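Local coordinates for protein polyketide synthase PksR (Bacillus subtilis, PDB 4U3V) that takes part in intermediate steps of bacillaene antibiotic synthesis, this chain being its double-hotdog enoyl-isomerase domain, at residues A[140-145]-A[246-251]. Residues are numbered along the deposited sequence; the frame is centred on the assembly and turned at random.
Sequences VNIENV and DCWLLI
Val145, whose CG1 meets Leu250 across the contact, gives its backbone N to Asn141 O at 3.0 Å, closing the first turn of helix 142-147. Asn141 is the N-cap: its OD1 accepts Asn144 N at 3.2 Å with an N-H...O angle of 159°, although the donor sits well above the carbonyl plane. The capped turn packs on strand 247-257 of the C-terminal hotdog of this double-hotdog domain. Trp248 and Leu250 face it, whereas Leu249 and Ile251 pack on helix 205-219, so the strand lies between the two helices.

Ile142 makes a CH-pi contact: CG2 stands 3.7 Å from the centroid of the Trp248 six-membered ring, 7° off its normal, hence squarely over one face. The CG1 branch of Ile142 runs back toward the root of the indole, where Ile142 CD1 lies 3.9 Å from Trp248 CB. Leu185 of strand 183-190 touches both side chains.

With CG turned away from the backbone N (chi1 171°), the Leu250 side chain extends toward 140-145 and its two methyls take different partners. Leu250 CD1 meets Val145 CG1 tip to tip at 4.0 Å; the Val140 side chain runs at a slant to that of Leu250, with Val140 CG1 4.2 Å from Leu250 CD2.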
loop_
_atom_site.group_PDB
_atom_site.type_symbol
_atom_site.label_atom_id
_atom_site.label_comp_id
_atom_site.label_asym_id
_atom_site.label_seq_id
_atom_site.Cartn_x
_atom_site.Cartn_y
_atom_site.Cartn_z
ATOM N N VAL A 140 19.506 7.120 -5.190
ATOM C CA VAL A 140 18.656 8.219 -5.633
ATOM C C VAL A 140 19.079 9.503 -4.922
ATOM O O VAL A 140 19.021 9.594 -3.689
ATOM C CB VAL A 140 17.158 7.924 -5.356
ATOM C CG1 VAL A 140 16.290 9.117 -5.734
ATOM C CG2 VAL A 140 16.701 6.669 -6.098
ATOM N N ASN A 141 19.547 10.484 -5.695
ATOM C CA ASN A 141 19.785 11.814 -5.154
ATOM C C ASN A 141 18.481 12.599 -5.066
ATOM O O ASN A 141 17.987 13.090 -6.073
ATOM C CB ASN A 141 20.814 12.586 -6.007
ATOM C CG ASN A 141 21.414 13.767 -5.264
ATOM O OD1 ASN A 141 20.739 14.441 -4.482
ATOM N ND2 ASN A 141 22.703 14.008 -5.486
ATOM N N ILE A 142 17.955 12.729 -3.851
ATOM C CA ILE A 142 16.642 13.319 -3.615
ATOM C C ILE A 142 16.681 14.801 -3.944
ATOM O O ILE A 142 15.724 15.363 -4.507
ATOM C CB ILE A 142 16.228 13.128 -2.137
ATOM C CG1 ILE A 142 15.771 11.693 -1.900
ATOM C CG2 ILE A 142 15.168 14.133 -1.715
ATOM C CD1 ILE A 142 14.614 11.264 -2.784
ATOM N N GLU A 143 17.788 15.445 -3.573
ATOM C CA GLU A 143 17.960 16.860 -3.874
ATOM C C GLU A 143 17.981 17.092 -5.385
ATOM O O GLU A 143 17.392 18.042 -5.884
ATOM C CB GLU A 143 19.245 17.385 -3.222
ATOM C CG GLU A 143 19.104 17.665 -1.733
ATOM C CD GLU A 143 17.911 18.560 -1.420
ATOM O OE1 GLU A 143 17.700 19.577 -2.130
ATOM O OE2 GLU A 143 17.172 18.240 -0.463
ATOM N N ASN A 144 18.642 16.195 -6.101
ATOM C CA ASN A 144 18.691 16.223 -7.548
ATOM C C ASN A 144 17.300 16.108 -8.159
ATOM O O ASN A 144 16.862 16.969 -8.921
ATOM C CB ASN A 144 19.517 15.046 -8.026
ATOM C CG ASN A 144 20.442 15.419 -9.136
ATOM O OD1 ASN A 144 20.044 15.469 -10.300
ATOM N ND2 ASN A 144 21.680 15.739 -8.782
ATOM N N VAL A 145 16.595 15.044 -7.792
ATOM C CA VAL A 145 15.226 14.852 -8.254
ATOM C C VAL A 145 14.337 16.066 -7.941
ATOM O O VAL A 145 13.604 16.547 -8.798
ATOM C CB VAL A 145 14.632 13.530 -7.696
ATOM C CG1 VAL A 145 13.185 13.376 -8.140
ATOM C CG2 VAL A 145 15.452 12.343 -8.174
ATOM N N ASP A 246 11.223 9.122 8.880
ATOM C CA ASP A 246 11.107 9.887 7.649
ATOM C C ASP A 246 11.612 9.078 6.472
ATOM O O ASP A 246 12.644 8.405 6.558
ATOM C CB ASP A 246 11.886 11.196 7.748
ATOM C CG ASP A 246 11.236 12.194 8.679
ATOM O OD1 ASP A 246 10.142 11.903 9.223
ATOM O OD2 ASP A 246 11.815 13.286 8.853
ATOM N N CYS A 247 10.896 9.164 5.357
ATOM C CA CYS A 247 11.402 8.628 4.134
ATOM C C CYS A 247 10.671 9.278 2.959
ATOM O O CYS A 247 9.810 10.149 3.154
ATOM C CB CYS A 247 11.245 7.111 4.090
ATOM S SG CYS A 247 9.537 6.544 4.246
ATOM N N TRP A 248 11.168 8.972 1.770
ATOM C CA TRP A 248 10.674 9.597 0.546
ATOM C C TRP A 248 10.057 8.558 -0.364
ATOM O O TRP A 248 10.432 7.393 -0.334
ATOM C CB TRP A 248 11.835 10.247 -0.193
ATOM C CG TRP A 248 12.467 11.387 0.558
ATOM C CD1 TRP A 248 13.442 11.307 1.562
ATOM C CD2 TRP A 248 12.204 12.812 0.398
ATOM N NE1 TRP A 248 13.755 12.552 2.036
ATOM C CE2 TRP A 248 13.064 13.502 1.376
ATOM C CE3 TRP A 248 11.335 13.565 -0.375
ATOM C CZ2 TRP A 248 13.089 14.892 1.490
ATOM C CZ3 TRP A 248 11.413 14.966 -0.296
ATOM C CH2 TRP A 248 12.265 15.611 0.625
ATOM N N LEU A 249 9.063 8.977 -1.150
ATOM C CA LEU A 249 8.489 8.081 -2.193
ATOM C C LEU A 249 8.709 8.816 -3.523
ATOM O O LEU A 249 8.263 9.957 -3.657
ATOM C CB LEU A 249 6.970 7.908 -1.972
ATOM C CG LEU A 249 6.494 7.486 -0.584
ATOM C CD1 LEU A 249 4.954 7.415 -0.563
ATOM C CD2 LEU A 249 7.108 6.119 -0.332
ATOM N N LEU A 250 9.301 8.138 -4.500
ATOM C CA LEU A 250 9.471 8.715 -5.822
ATOM C C LEU A 250 8.574 7.881 -6.731
ATOM O O LEU A 250 8.759 6.662 -6.890
ATOM C CB LEU A 250 10.949 8.611 -6.246
ATOM C CG LEU A 250 11.240 8.985 -7.705
ATOM C CD1 LEU A 250 10.629 10.336 -8.043
ATOM C CD2 LEU A 250 12.741 8.984 -7.953
ATOM N N ILE A 251 7.560 8.537 -7.290
ATOM C CA ILE A 251 6.479 7.811 -7.973
ATOM C C ILE A 251 6.424 8.276 -9.423
ATOM O O ILE A 251 6.458 9.461 -9.690
ATOM C CB ILE A 251 5.152 8.177 -7.278
ATOM C CG1 ILE A 251 5.267 7.648 -5.828
ATOM C CG2 ILE A 251 3.959 7.635 -8.080
ATOM C CD1 ILE A 251 4.136 8.060 -4.929
#